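Local coordinates for P450 epoxidase (Sorangium cellulosum, PDB 1Q5D), which belongs to the cytochrome P450 family and carries a haem, protoporphyrin IX containing iron, in the interior of a mainly helical fold, at residues Arg34-Thr39 / Leu334-Val339; Ser59-Asp64 / Leu313-Ala318; Tyr149-Pro154 / Lys171-Gly176; Thr227-Ala232 / Ser237-Lys242; Gly380-Phe383 / Glu388-Leu391. All coordinates share one frame; numbering follows the deposited sequence.

In the fold
Starting from the N terminus, helix 29-38 enters contact 1, which closes the longest loop by meeting 334-339 after 295 residues. Contact 2 lies within that loop, joining the end of helix 55-62 to the hairpin at 313-318; the two contacts are on the same side of the chain's centre, their own centres about 16 Å apart. Contacts 3 and 4 are local closures, one after the other, inside both larger loops: 149-154 with helix 169-182, then helix 225-234 with the start of helix 241-255. No two loops cross. Contact 5 follows contact 1, folding strand 390-391 back on helix 368-385, where Ile382 and Thr381 also touch Tyr149 of contact 3.

Contact 1. Residues Arg34-Thr39 / Leu334-Val339; sequences RLREAT and LRDGTV
Arg36 reaches from helix 29-38 and lays its guanidinium against the backbone of Arg335 and Asp336. The polar approach is over a face: Arg335 O sits 3.3 Å above the guanidinium plane, offset toward its rim, and is 3.4 Å from Arg36 NH2. The angle is too poor for a hydrogen bond, so the carbonyl meets the flat of the cation and not an N-H. Arg36 NH1 has its own hydrogen-bond partner in Ser332 OG, just before the loop 334-339.

Van der Waals contact is slight: the Arg335 CB methylene lies 4.0 Å from the guanidinium nitrogen Arg36 NH1. The Arg36 chain runs out with CG anti to the backbone N (chi1 -173°) and bends at chi3, which turns the guanidinium across the loop. Arg335 leads its own guanidinium away to Asp344, in a salt bridge, and to Phe297 O.

The loop at this point is an Asx turn: Asp336 OD1 accepts from Thr338 N at 3.1 Å. Thr338 OG1 donates to the same Asp336 OD1 from the same face of the carboxylate, so two bonds from one residue grip this oxygen, while Asp336 OD2 takes Tyr55 N.

One water links the two segments. It lies in the guanidinium plane, accepting from Arg36 NE at 3.2 Å, and gives a weak bond to Asp336 OD1.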
# COMPACT_ATOMS: atom_id res chain seq x y z
N ARG A 34 1.29 3.90 -24.18
CA ARG A 34 0.44 4.33 -25.29
C ARG A 34 -0.51 5.42 -24.85
O ARG A 34 -0.68 6.40 -25.55
CB ARG A 34 -0.36 3.17 -25.86
CG ARG A 34 0.45 2.25 -26.73
CD ARG A 34 -0.41 1.34 -27.60
NE ARG A 34 -0.71 0.09 -26.91
CZ ARG A 34 0.17 -0.88 -26.72
NH1 ARG A 34 1.42 -0.75 -27.17
NH2 ARG A 34 -0.18 -1.99 -26.08
N LEU A 35 -1.13 5.25 -23.68
CA LEU A 35 -2.00 6.28 -23.13
C LEU A 35 -1.24 7.56 -22.80
O LEU A 35 -1.64 8.65 -23.22
CB LEU A 35 -2.73 5.77 -21.87
CG LEU A 35 -3.82 4.72 -22.14
CD1 LEU A 35 -4.36 4.12 -20.83
CD2 LEU A 35 -4.94 5.32 -22.98
N ARG A 36 -0.17 7.43 -22.02
CA ARG A 36 0.60 8.59 -21.58
C ARG A 36 1.09 9.46 -22.75
O ARG A 36 1.02 10.68 -22.71
CB ARG A 36 1.80 8.12 -20.74
CG ARG A 36 2.60 9.25 -20.07
CD ARG A 36 3.72 8.74 -19.14
NE ARG A 36 4.71 7.93 -19.85
CZ ARG A 36 4.78 6.61 -19.81
NH1 ARG A 36 3.90 5.91 -19.09
NH2 ARG A 36 5.71 5.97 -20.50
N GLU A 37 1.59 8.81 -23.79
CA GLU A 37 2.14 9.53 -24.92
C GLU A 37 1.04 10.23 -25.75
O GLU A 37 1.26 11.31 -26.28
CB GLU A 37 3.03 8.62 -25.77
CG GLU A 37 4.45 8.56 -25.22
CD GLU A 37 5.29 7.46 -25.84
OE1 GLU A 37 6.45 7.29 -25.40
OE2 GLU A 37 4.80 6.78 -26.76
N ALA A 38 -0.14 9.63 -25.80
CA ALA A 38 -1.24 10.19 -26.60
C ALA A 38 -1.98 11.35 -25.91
O ALA A 38 -2.47 12.27 -26.58
CB ALA A 38 -2.23 9.08 -27.00
N THR A 39 -2.06 11.32 -24.58
CA THR A 39 -2.85 12.31 -23.86
C THR A 39 -2.46 12.41 -22.37
O THR A 39 -2.01 11.42 -21.78
CB THR A 39 -4.36 11.98 -23.99
OG1 THR A 39 -5.12 13.01 -23.37
CG2 THR A 39 -4.72 10.73 -23.17
N LEU A 334 5.25 7.21 -13.16
CA LEU A 334 6.57 6.80 -12.69
C LEU A 334 7.41 6.24 -13.81
O LEU A 334 8.58 5.92 -13.60
CB LEU A 334 6.46 5.82 -11.51
CG LEU A 334 5.80 6.44 -10.27
CD1 LEU A 334 5.92 5.56 -9.03
CD2 LEU A 334 6.34 7.84 -9.98
N ARG A 335 6.83 6.14 -15.01
CA ARG A 335 7.61 5.81 -16.20
C ARG A 335 7.77 7.02 -17.14
O ARG A 335 8.12 6.87 -18.29
CB ARG A 335 6.99 4.64 -16.98
CG ARG A 335 7.12 3.29 -16.29
CD ARG A 335 8.53 2.76 -16.22
NE ARG A 335 8.57 1.38 -15.76
CZ ARG A 335 8.55 0.31 -16.54
NH1 ARG A 335 8.51 0.44 -17.86
NH2 ARG A 335 8.58 -0.90 -16.00
N ASP A 336 7.52 8.21 -16.61
CA ASP A 336 7.56 9.42 -17.41
C ASP A 336 9.02 9.80 -17.70
O ASP A 336 9.78 10.12 -16.79
CB ASP A 336 6.84 10.53 -16.65
CG ASP A 336 6.51 11.71 -17.52
OD1 ASP A 336 7.30 12.02 -18.44
OD2 ASP A 336 5.50 12.41 -17.35
N GLY A 337 9.40 9.76 -18.98
CA GLY A 337 10.78 10.00 -19.39
C GLY A 337 11.26 11.43 -19.27
O GLY A 337 12.46 11.71 -19.36
N THR A 338 10.34 12.36 -19.07
CA THR A 338 10.77 13.73 -18.82
C THR A 338 11.24 13.90 -17.38
O THR A 338 11.76 14.94 -17.01
CB THR A 338 9.67 14.75 -19.15
OG1 THR A 338 8.56 14.59 -18.25
CG2 THR A 338 9.07 14.47 -20.53
N VAL A 339 11.07 12.85 -16.57
CA VAL A 339 11.42 12.96 -15.15
C VAL A 339 12.48 11.94 -14.73
O VAL A 339 13.40 12.27 -13.98
CB VAL A 339 10.17 12.87 -14.25
CG1 VAL A 339 10.56 12.75 -12.79
CG2 VAL A 339 9.27 14.08 -14.47
O HOH W 1 6.40 10.26 -21.14

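Contact 2. Residues Ser59-Asp64 / Leu313-Ala318; sequences SAVFRD and LEYCGA
Tyr315 carries most of this contact, extending its ring from the hairpin 313-320 so that the hydroxyl end reaches helix 55-62. A chi1 of -151° carries the ring away from its own backbone N, and the phenol points between Ala60 and Val61. Tyr315 OH is 3.6 Å from Ala60 CB and 3.5 Å from Val61 CG2. The same Val61 methyl also lies 3.8 Å from Tyr315 CZ, approaching the ring obliquely.

Asp64 OD1 stands at the ring edge, near the plane, 4.0 Å from Tyr315 CE1, and the carboxylate is turned 54° from the ring. A water in the ring plane donates to Asp64 OD1 at 2.9 Å; its 2.5 Å from Tyr315 OH is unusually short and so doubtful. Asp64 OD1 is also in a salt bridge with Arg66, which probably stabilises its negative charge.

The type I' turn from Tyr315 to Ala318 links the two strands of the hairpin. Phe62, next to Val61 in sequence, touches the haem. Phe67 meets the Tyr315 ring edge-to-face and also touches Val61. Through Tyr315 the hairpin leans on the C-terminal end of helix 55-62, next to strands 49-52, 304-309 and 67-68 of the mixed sheet.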
# COMPACT_ATOMS: atom_id res chain seq x y z
N SER A 59 1.74 14.71 -10.00
CA SER A 59 2.38 15.32 -8.85
C SER A 59 1.68 16.60 -8.43
O SER A 59 1.48 16.85 -7.25
CB SER A 59 3.85 15.59 -9.14
OG SER A 59 4.40 16.40 -8.13
N ALA A 60 1.27 17.41 -9.40
CA ALA A 60 0.61 18.68 -9.11
C ALA A 60 -0.69 18.48 -8.34
O ALA A 60 -0.95 19.18 -7.36
CB ALA A 60 0.36 19.47 -10.39
N VAL A 61 -1.49 17.51 -8.77
CA VAL A 61 -2.77 17.24 -8.13
C VAL A 61 -2.63 16.85 -6.65
O VAL A 61 -3.47 17.21 -5.83
CB VAL A 61 -3.56 16.15 -8.91
CG1 VAL A 61 -4.72 15.62 -8.08
CG2 VAL A 61 -4.07 16.73 -10.22
N PHE A 62 -1.59 16.10 -6.32
CA PHE A 62 -1.34 15.75 -4.92
C PHE A 62 -1.39 17.00 -4.05
O PHE A 62 -1.90 16.97 -2.92
CB PHE A 62 0.03 15.06 -4.77
CG PHE A 62 -0.01 13.56 -4.92
CD1 PHE A 62 -0.60 12.76 -3.95
CD2 PHE A 62 0.57 12.95 -6.02
CE1 PHE A 62 -0.61 11.38 -4.09
CE2 PHE A 62 0.55 11.57 -6.17
CZ PHE A 62 -0.04 10.79 -5.20
N ARG A 63 -0.88 18.11 -4.58
CA ARG A 63 -0.77 19.35 -3.84
C ARG A 63 -1.76 20.44 -4.28
O ARG A 63 -1.55 21.62 -4.01
CB ARG A 63 0.66 19.88 -3.94
CG ARG A 63 1.64 19.09 -3.11
CD ARG A 63 1.29 19.03 -1.63
NE ARG A 63 2.12 19.94 -0.84
CZ ARG A 63 3.42 19.77 -0.63
NH1 ARG A 63 4.05 18.73 -1.15
NH2 ARG A 63 4.09 20.66 0.10
N ASP A 64 -2.83 20.04 -4.95
CA ASP A 64 -3.82 20.99 -5.46
C ASP A 64 -5.09 20.94 -4.61
O ASP A 64 -5.86 19.99 -4.70
CB ASP A 64 -4.15 20.66 -6.92
CG ASP A 64 -4.93 21.76 -7.61
OD1 ASP A 64 -4.70 21.97 -8.82
OD2 ASP A 64 -5.80 22.46 -7.03
N LEU A 313 -13.74 22.91 -13.07
CA LEU A 313 -12.44 23.44 -13.49
C LEU A 313 -11.99 22.82 -14.80
O LEU A 313 -12.48 21.76 -15.19
CB LEU A 313 -11.37 23.23 -12.41
CG LEU A 313 -10.96 21.81 -12.01
CD1 LEU A 313 -9.66 21.83 -11.22
CD2 LEU A 313 -12.04 21.13 -11.20
N GLU A 314 -11.06 23.49 -15.48
CA GLU A 314 -10.43 22.96 -16.68
C GLU A 314 -9.04 22.46 -16.32
O GLU A 314 -8.29 23.15 -15.62
CB GLU A 314 -10.33 24.04 -17.78
CG GLU A 314 -11.28 23.83 -18.96
CD GLU A 314 -12.73 24.11 -18.60
OE1 GLU A 314 -13.63 23.65 -19.33
OE2 GLU A 314 -12.97 24.79 -17.58
N TYR A 315 -8.70 21.27 -16.79
CA TYR A 315 -7.42 20.65 -16.43
C TYR A 315 -6.88 19.80 -17.58
O TYR A 315 -7.51 18.81 -17.98
CB TYR A 315 -7.58 19.81 -15.15
CG TYR A 315 -6.32 19.70 -14.32
CD1 TYR A 315 -6.09 20.56 -13.24
CD2 TYR A 315 -5.35 18.75 -14.60
CE1 TYR A 315 -4.93 20.47 -12.48
CE2 TYR A 315 -4.19 18.65 -13.85
CZ TYR A 315 -3.98 19.51 -12.79
OH TYR A 315 -2.83 19.42 -12.03
N CYS A 316 -5.71 20.18 -18.09
CA CYS A 316 -5.05 19.44 -19.17
C CYS A 316 -5.94 19.34 -20.41
O CYS A 316 -5.83 18.40 -21.20
CB CYS A 316 -4.64 18.04 -18.69
SG CYS A 316 -3.32 18.00 -17.44
N GLY A 317 -6.84 20.31 -20.58
CA GLY A 317 -7.71 20.36 -21.74
C GLY A 317 -9.03 19.65 -21.54
O GLY A 317 -9.77 19.41 -22.50
N ALA A 318 -9.34 19.32 -20.29
CA ALA A 318 -10.61 18.67 -19.98
C ALA A 318 -11.48 19.55 -19.09
O ALA A 318 -10.98 20.27 -18.23
CB ALA A 318 -10.37 17.32 -19.31
O HOH W 2 -2.31 21.01 -10.18

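Contact 3. Residues Tyr149-Pro154 / Lys171-Gly176; sequences YAEGIP and KFRRFG
Arg173, on helix 169-182, meets Glu151 alone across this contact, both with its aliphatic chain and with its guanidinium. Before it in sequence, Lys171 and Phe172 turn instead to helix 195-218, where both touch Leu208. The Arg173 chain leaves the helix extended (chi1 175°) until it bends at chi3 (67°), which swings the charged end over beside Glu151. Along the way Arg173 CD comes within 3.3 Å of Glu151 O, a carbon-to-carbonyl contact, and Arg173 NE lies 3.5 Å from that oxygen.

Farther out, the guanidinium presents a face to the Glu151 side chain. Glu151 CG sits 3.8 Å above the plane and over its centre, so the methylene packs on the flat of the cation. The two chains cross at about a right angle, and the carboxylate is inclined 44° to the guanidinium.

In the fold, this joins the type I turn of Ala150 to Ile153, which leads from helix 146-150 into helix 154-161, to the side of helix 169-182. Both partners are partly exposed, while Ala150 and Pro154 pack inward on helix 257-272.

The terminal Arg173 NH2 is 3.6 Å from Glu151 OE2. This is a salt bridge of charges only: the oxygen lies well out of the guanidinium plane and no N-H points at it. Glu170, one turn earlier on the helix, provides the directed partner by bonding to Arg173 NH2 through OE1, and the cation is probably shared between the two acidic side chains. Next in sequence, Arg174 turns to Glu204 of helix 195-218.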
# COMPACT_ATOMS: atom_id res chain seq x y z
N TYR A 149 6.32 -16.64 2.63
CA TYR A 149 7.28 -15.64 3.09
C TYR A 149 6.67 -14.27 3.25
O TYR A 149 6.40 -13.84 4.36
CB TYR A 149 8.47 -15.58 2.14
CG TYR A 149 9.69 -14.86 2.68
CD1 TYR A 149 10.26 -15.23 3.90
CD2 TYR A 149 10.28 -13.83 1.96
CE1 TYR A 149 11.39 -14.59 4.39
CE2 TYR A 149 11.42 -13.18 2.44
CZ TYR A 149 11.96 -13.56 3.66
OH TYR A 149 13.09 -12.93 4.15
N ALA A 150 6.45 -13.59 2.13
CA ALA A 150 5.98 -12.21 2.16
C ALA A 150 4.66 -12.08 2.91
O ALA A 150 4.44 -11.13 3.65
CB ALA A 150 5.87 -11.62 0.72
N GLU A 151 3.77 -13.05 2.70
CA GLU A 151 2.44 -13.00 3.29
C GLU A 151 2.47 -12.98 4.82
O GLU A 151 1.58 -12.43 5.46
CB GLU A 151 1.66 -14.23 2.83
CG GLU A 151 0.17 -14.19 3.04
CD GLU A 151 -0.50 -15.36 2.34
OE1 GLU A 151 -0.64 -15.29 1.10
OE2 GLU A 151 -0.83 -16.35 3.02
N GLY A 152 3.49 -13.60 5.40
CA GLY A 152 3.51 -13.72 6.85
C GLY A 152 4.32 -12.66 7.58
O GLY A 152 4.53 -12.78 8.79
N ILE A 153 4.78 -11.64 6.86
CA ILE A 153 5.64 -10.62 7.49
C ILE A 153 4.93 -9.34 7.93
O ILE A 153 5.02 -8.94 9.09
CB ILE A 153 6.88 -10.32 6.60
CG1 ILE A 153 7.73 -11.58 6.46
CG2 ILE A 153 7.70 -9.17 7.20
CD1 ILE A 153 8.83 -11.47 5.44
N PRO A 154 4.25 -8.66 7.01
CA PRO A 154 3.65 -7.36 7.34
C PRO A 154 2.70 -7.29 8.53
O PRO A 154 2.71 -6.26 9.21
CB PRO A 154 2.93 -6.97 6.05
CG PRO A 154 3.74 -7.66 5.00
CD PRO A 154 4.06 -9.00 5.59
N LYS A 171 -5.85 -13.50 11.78
CA LYS A 171 -7.16 -12.86 11.78
C LYS A 171 -7.07 -11.38 11.41
O LYS A 171 -7.93 -10.86 10.69
CB LYS A 171 -7.83 -13.03 13.14
CG LYS A 171 -8.39 -14.43 13.36
CD LYS A 171 -9.44 -14.46 14.46
CE LYS A 171 -8.81 -14.67 15.83
NZ LYS A 171 -9.82 -15.18 16.83
N PHE A 172 -6.04 -10.70 11.89
CA PHE A 172 -5.86 -9.29 11.54
C PHE A 172 -5.44 -9.08 10.08
O PHE A 172 -5.84 -8.10 9.46
CB PHE A 172 -4.90 -8.59 12.50
CG PHE A 172 -5.57 -8.07 13.73
CD1 PHE A 172 -5.04 -8.32 14.98
CD2 PHE A 172 -6.74 -7.33 13.64
CE1 PHE A 172 -5.67 -7.83 16.11
CE2 PHE A 172 -7.37 -6.84 14.77
CZ PHE A 172 -6.83 -7.10 16.00
N ARG A 173 -4.60 -9.98 9.56
CA ARG A 173 -4.22 -9.89 8.16
C ARG A 173 -5.44 -10.06 7.27
O ARG A 173 -5.56 -9.40 6.24
CB ARG A 173 -3.18 -10.96 7.80
CG ARG A 173 -2.86 -10.96 6.31
CD ARG A 173 -1.65 -11.75 5.90
NE ARG A 173 -1.82 -13.19 6.10
CZ ARG A 173 -2.75 -13.94 5.53
NH1 ARG A 173 -3.65 -13.39 4.71
NH2 ARG A 173 -2.79 -15.24 5.78
N ARG A 174 -6.33 -10.96 7.67
CA ARG A 174 -7.55 -11.22 6.90
C ARG A 174 -8.43 -10.00 6.95
O ARG A 174 -9.00 -9.59 5.93
CB ARG A 174 -8.28 -12.47 7.41
CG ARG A 174 -7.60 -13.78 7.03
CD ARG A 174 -8.34 -15.06 7.48
NE ARG A 174 -9.79 -14.87 7.53
CZ ARG A 174 -10.52 -14.90 8.65
NH1 ARG A 174 -9.95 -15.13 9.82
NH2 ARG A 174 -11.83 -14.71 8.58
N PHE A 175 -8.53 -9.39 8.13
CA PHE A 175 -9.25 -8.15 8.29
C PHE A 175 -8.64 -7.05 7.40
O PHE A 175 -9.35 -6.33 6.69
CB PHE A 175 -9.19 -7.70 9.75
CG PHE A 175 -9.57 -6.26 9.95
CD1 PHE A 175 -10.90 -5.88 9.86
CD2 PHE A 175 -8.61 -5.30 10.20
CE1 PHE A 175 -11.27 -4.57 10.03
CE2 PHE A 175 -8.96 -3.97 10.37
CZ PHE A 175 -10.29 -3.60 10.29
N GLY A 176 -7.32 -6.91 7.46
CA GLY A 176 -6.64 -5.88 6.69
C GLY A 176 -6.89 -6.02 5.21
O GLY A 176 -7.28 -5.07 4.55

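Contact 4. Residues Thr227-Ala232 / Ser237-Lys242; sequences TMLLQA and SRLSTK
Helix 225-234 and helix 241-255, consecutive helices of the P450 fold, are joined by a short loop whose residues Arg238 and Leu239 fold back on the first helix. Ala232 is at the centre. Arg238 lays its guanidinium over the backbone there, with Ala232 CA 3.1 Å above the guanidinium plane and offset toward its rim. Arg238 NE is 3.5 Å from Ala232 CA, and Ala232 CB is 4.0 Å from Arg238 CZ, so one face of the cation rests on the CA and CB of Ala232. Nearer its root, Arg238 CG touches Ala232 O at 3.5 Å. The charge is answered elsewhere: Arg238 NH2 forms a salt bridge with Asp235, in the loop itself.

Leu239 makes the apolar half. Its chi1 of -171° sends the branched end toward the preceding turn of the helix, where Leu239 CD2 meets Leu229 CD2 at 3.9 Å. Leu239 CD2 also lies 3.7 Å from Leu229 O. Closer to the backbone, Leu239 CB faces Ala232 CB at 4.2 Å.

Ser240 occupies the N-cap position of helix 241-255, its side chain capping a backbone N of the first turn, while Glu243 OE2 accepts from Ser240 N. Leu109 of helix 100-110 packs on Leu229, Ala232 and Leu239, and Leu244 of helix 241-255 touches both leucines, so that the loop and the two helices it joins pack together against helix 100-110.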
# COMPACT_ATOMS: atom_id res chain seq x y z
N THR A 227 -1.42 3.03 23.52
CA THR A 227 -1.61 3.75 24.78
C THR A 227 -1.62 5.25 24.53
O THR A 227 -2.46 5.98 25.06
CB THR A 227 -0.49 3.40 25.78
OG1 THR A 227 -0.64 2.04 26.19
CG2 THR A 227 -0.65 4.19 27.09
N MET A 228 -0.67 5.71 23.72
CA MET A 228 -0.59 7.14 23.39
C MET A 228 -1.88 7.63 22.75
O MET A 228 -2.42 8.68 23.14
CB MET A 228 0.61 7.41 22.47
CG MET A 228 0.80 8.88 22.12
SD MET A 228 -0.22 9.38 20.71
CE MET A 228 0.55 8.34 19.41
N LEU A 229 -2.39 6.88 21.78
CA LEU A 229 -3.64 7.25 21.12
C LEU A 229 -4.79 7.25 22.12
O LEU A 229 -5.61 8.17 22.16
CB LEU A 229 -3.94 6.30 19.94
CG LEU A 229 -2.95 6.39 18.76
CD1 LEU A 229 -3.16 5.24 17.75
CD2 LEU A 229 -3.06 7.76 18.08
N LEU A 230 -4.84 6.22 22.96
CA LEU A 230 -5.93 6.12 23.93
C LEU A 230 -5.95 7.31 24.90
O LEU A 230 -7.01 7.83 25.22
CB LEU A 230 -5.85 4.79 24.67
CG LEU A 230 -6.18 3.62 23.75
CD1 LEU A 230 -5.53 2.30 24.21
CD2 LEU A 230 -7.69 3.48 23.59
N GLN A 231 -4.77 7.74 25.32
CA GLN A 231 -4.66 8.89 26.21
C GLN A 231 -5.11 10.17 25.53
O GLN A 231 -5.82 10.98 26.13
CB GLN A 231 -3.23 9.03 26.73
CG GLN A 231 -2.83 7.93 27.67
CD GLN A 231 -1.42 8.11 28.18
OE1 GLN A 231 -0.96 7.36 29.04
NE2 GLN A 231 -0.73 9.12 27.66
N ALA A 232 -4.71 10.35 24.27
CA ALA A 232 -5.19 11.46 23.46
C ALA A 232 -6.71 11.48 23.40
O ALA A 232 -7.34 12.55 23.47
CB ALA A 232 -4.61 11.37 22.04
N SER A 237 -9.61 17.41 23.45
CA SER A 237 -10.20 17.06 22.18
C SER A 237 -9.12 16.97 21.11
O SER A 237 -9.06 17.81 20.21
CB SER A 237 -11.27 18.09 21.78
OG SER A 237 -11.82 18.73 22.92
N ARG A 238 -8.26 15.97 21.23
CA ARG A 238 -7.20 15.74 20.26
C ARG A 238 -7.48 14.52 19.38
O ARG A 238 -6.89 14.36 18.31
CB ARG A 238 -5.83 15.60 20.94
CG ARG A 238 -5.86 15.50 22.46
CD ARG A 238 -4.50 15.73 23.13
NE ARG A 238 -4.23 14.75 24.18
CZ ARG A 238 -3.05 14.15 24.38
NH1 ARG A 238 -2.02 14.44 23.59
NH2 ARG A 238 -2.91 13.27 25.36
N LEU A 239 -8.40 13.66 19.83
CA LEU A 239 -8.77 12.46 19.08
C LEU A 239 -10.08 11.88 19.61
O LEU A 239 -10.23 11.68 20.82
CB LEU A 239 -7.64 11.43 19.18
CG LEU A 239 -7.70 10.17 18.30
CD1 LEU A 239 -7.59 10.52 16.82
CD2 LEU A 239 -6.59 9.22 18.72
N SER A 240 -11.02 11.61 18.71
CA SER A 240 -12.28 10.97 19.09
C SER A 240 -12.17 9.45 19.06
O SER A 240 -11.27 8.89 18.43
CB SER A 240 -13.42 11.42 18.16
OG SER A 240 -13.38 10.70 16.93
N THR A 241 -13.10 8.77 19.73
CA THR A 241 -13.12 7.32 19.74
C THR A 241 -13.23 6.76 18.31
O THR A 241 -12.53 5.83 17.95
CB THR A 241 -14.27 6.80 20.65
OG1 THR A 241 -13.96 7.13 22.02
CG2 THR A 241 -14.33 5.27 20.67
N LYS A 242 -14.11 7.35 17.50
CA LYS A 242 -14.31 6.85 16.14
C LYS A 242 -13.09 7.12 15.26
O LYS A 242 -12.74 6.31 14.40
CB LYS A 242 -15.56 7.45 15.51
CG LYS A 242 -16.87 6.84 16.02
CD LYS A 242 -18.02 7.77 15.66
CE LYS A 242 -19.37 7.20 16.07
NZ LYS A 242 -20.45 7.84 15.28

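Contact 5. Residues Gly380-Phe383 / Glu388-Leu391; sequences GTIF and EMKL
Met389 drives its terminal methyl against Ile382 and Phe383 at the end of helix 368-385, and the contact is made by carbon and sulfur, without hydrogen bonds between the segments. The chain runs straight out to SD and then takes a nearly eclipsed chi3 of -20°, which sets CE against Ile382 CG1 and over the Phe383 ring.

The aliphatic contact is the closer. Met389 CE lies 3.4 Å from Ile382 CG1, tighter than a usual carbon-carbon distance, and 3.9 Å from Ile382 CD1. The methyl also approaches the backbone, with Met389 CE 3.7 Å from Ile382 O. The two side chains cross at about a right angle.

Toward the aromatic ring the same methyl makes a CH-pi contact. Met389 CE stands over one face of Phe383, 4.3 Å from the ring centroid and 25° off the normal. The sulfur follows obliquely, with Met389 SD 5.0 Å from that centroid.

Leu270 and Leu271 of helix 257-272 also touch Phe383, while Val411 of strand 406-412 packs on Met389. The arrangement is a Met-aromatic contact, here used where the chain leaves a long helix of the P450 fold and turns back into strand 390-391, which pairs with strand 406-412.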
# COMPACT_ATOMS: atom_id res chain seq x y z
N GLY A 380 16.80 -8.41 2.05
CA GLY A 380 18.21 -8.57 2.40
C GLY A 380 18.51 -9.99 2.89
O GLY A 380 19.39 -10.67 2.37
N THR A 381 17.73 -10.45 3.87
CA THR A 381 17.93 -11.79 4.45
C THR A 381 17.82 -12.93 3.46
O THR A 381 18.68 -13.83 3.43
CB THR A 381 16.91 -12.03 5.57
OG1 THR A 381 17.15 -11.13 6.66
CG2 THR A 381 17.09 -13.42 6.18
N ILE A 382 16.75 -12.93 2.66
CA ILE A 382 16.52 -14.05 1.76
C ILE A 382 17.66 -14.24 0.75
O ILE A 382 18.08 -15.36 0.47
CB ILE A 382 15.10 -14.01 1.09
CG1 ILE A 382 14.76 -15.37 0.47
CG2 ILE A 382 15.00 -12.89 0.07
CD1 ILE A 382 13.30 -15.55 0.07
N PHE A 383 18.18 -13.13 0.24
CA PHE A 383 19.29 -13.17 -0.72
C PHE A 383 20.65 -13.42 -0.08
O PHE A 383 21.55 -13.93 -0.74
CB PHE A 383 19.33 -11.88 -1.57
CG PHE A 383 18.36 -11.90 -2.72
CD1 PHE A 383 17.30 -11.00 -2.77
CD2 PHE A 383 18.49 -12.84 -3.74
CE1 PHE A 383 16.39 -11.03 -3.82
CE2 PHE A 383 17.60 -12.87 -4.79
CZ PHE A 383 16.54 -11.96 -4.84
N GLU A 388 21.95 -17.81 -4.46
CA GLU A 388 21.79 -18.45 -5.77
C GLU A 388 20.32 -18.68 -6.14
O GLU A 388 20.03 -19.36 -7.13
CB GLU A 388 22.55 -19.77 -5.81
CG GLU A 388 23.98 -19.70 -5.28
CD GLU A 388 24.82 -18.66 -6.00
OE1 GLU A 388 24.71 -18.54 -7.24
OE2 GLU A 388 25.61 -17.95 -5.33
N MET A 389 19.40 -18.11 -5.36
CA MET A 389 17.96 -18.26 -5.62
C MET A 389 17.60 -17.96 -7.07
O MET A 389 18.10 -17.01 -7.66
CB MET A 389 17.17 -17.33 -4.69
CG MET A 389 15.65 -17.41 -4.84
SD MET A 389 14.80 -16.16 -3.80
CE MET A 389 16.08 -15.79 -2.62
N LYS A 390 16.71 -18.77 -7.65
CA LYS A 390 16.28 -18.59 -9.03
C LYS A 390 14.77 -18.72 -9.16
O LYS A 390 14.16 -19.49 -8.42
CB LYS A 390 16.92 -19.63 -9.95
CG LYS A 390 18.40 -19.42 -10.25
CD LYS A 390 18.76 -19.88 -11.67
CE LYS A 390 18.38 -21.34 -11.92
NZ LYS A 390 19.02 -21.87 -13.17
N LEU A 391 14.19 -17.99 -10.10
CA LEU A 391 12.79 -18.13 -10.47
C LEU A 391 12.49 -19.52 -11.03
O LEU A 391 13.12 -19.95 -12.00
CB LEU A 391 12.43 -17.10 -11.54
CG LEU A 391 11.27 -16.14 -11.31
CD1 LEU A 391 10.82 -15.53 -12.63
CD2 LEU A 391 10.12 -16.83 -10.58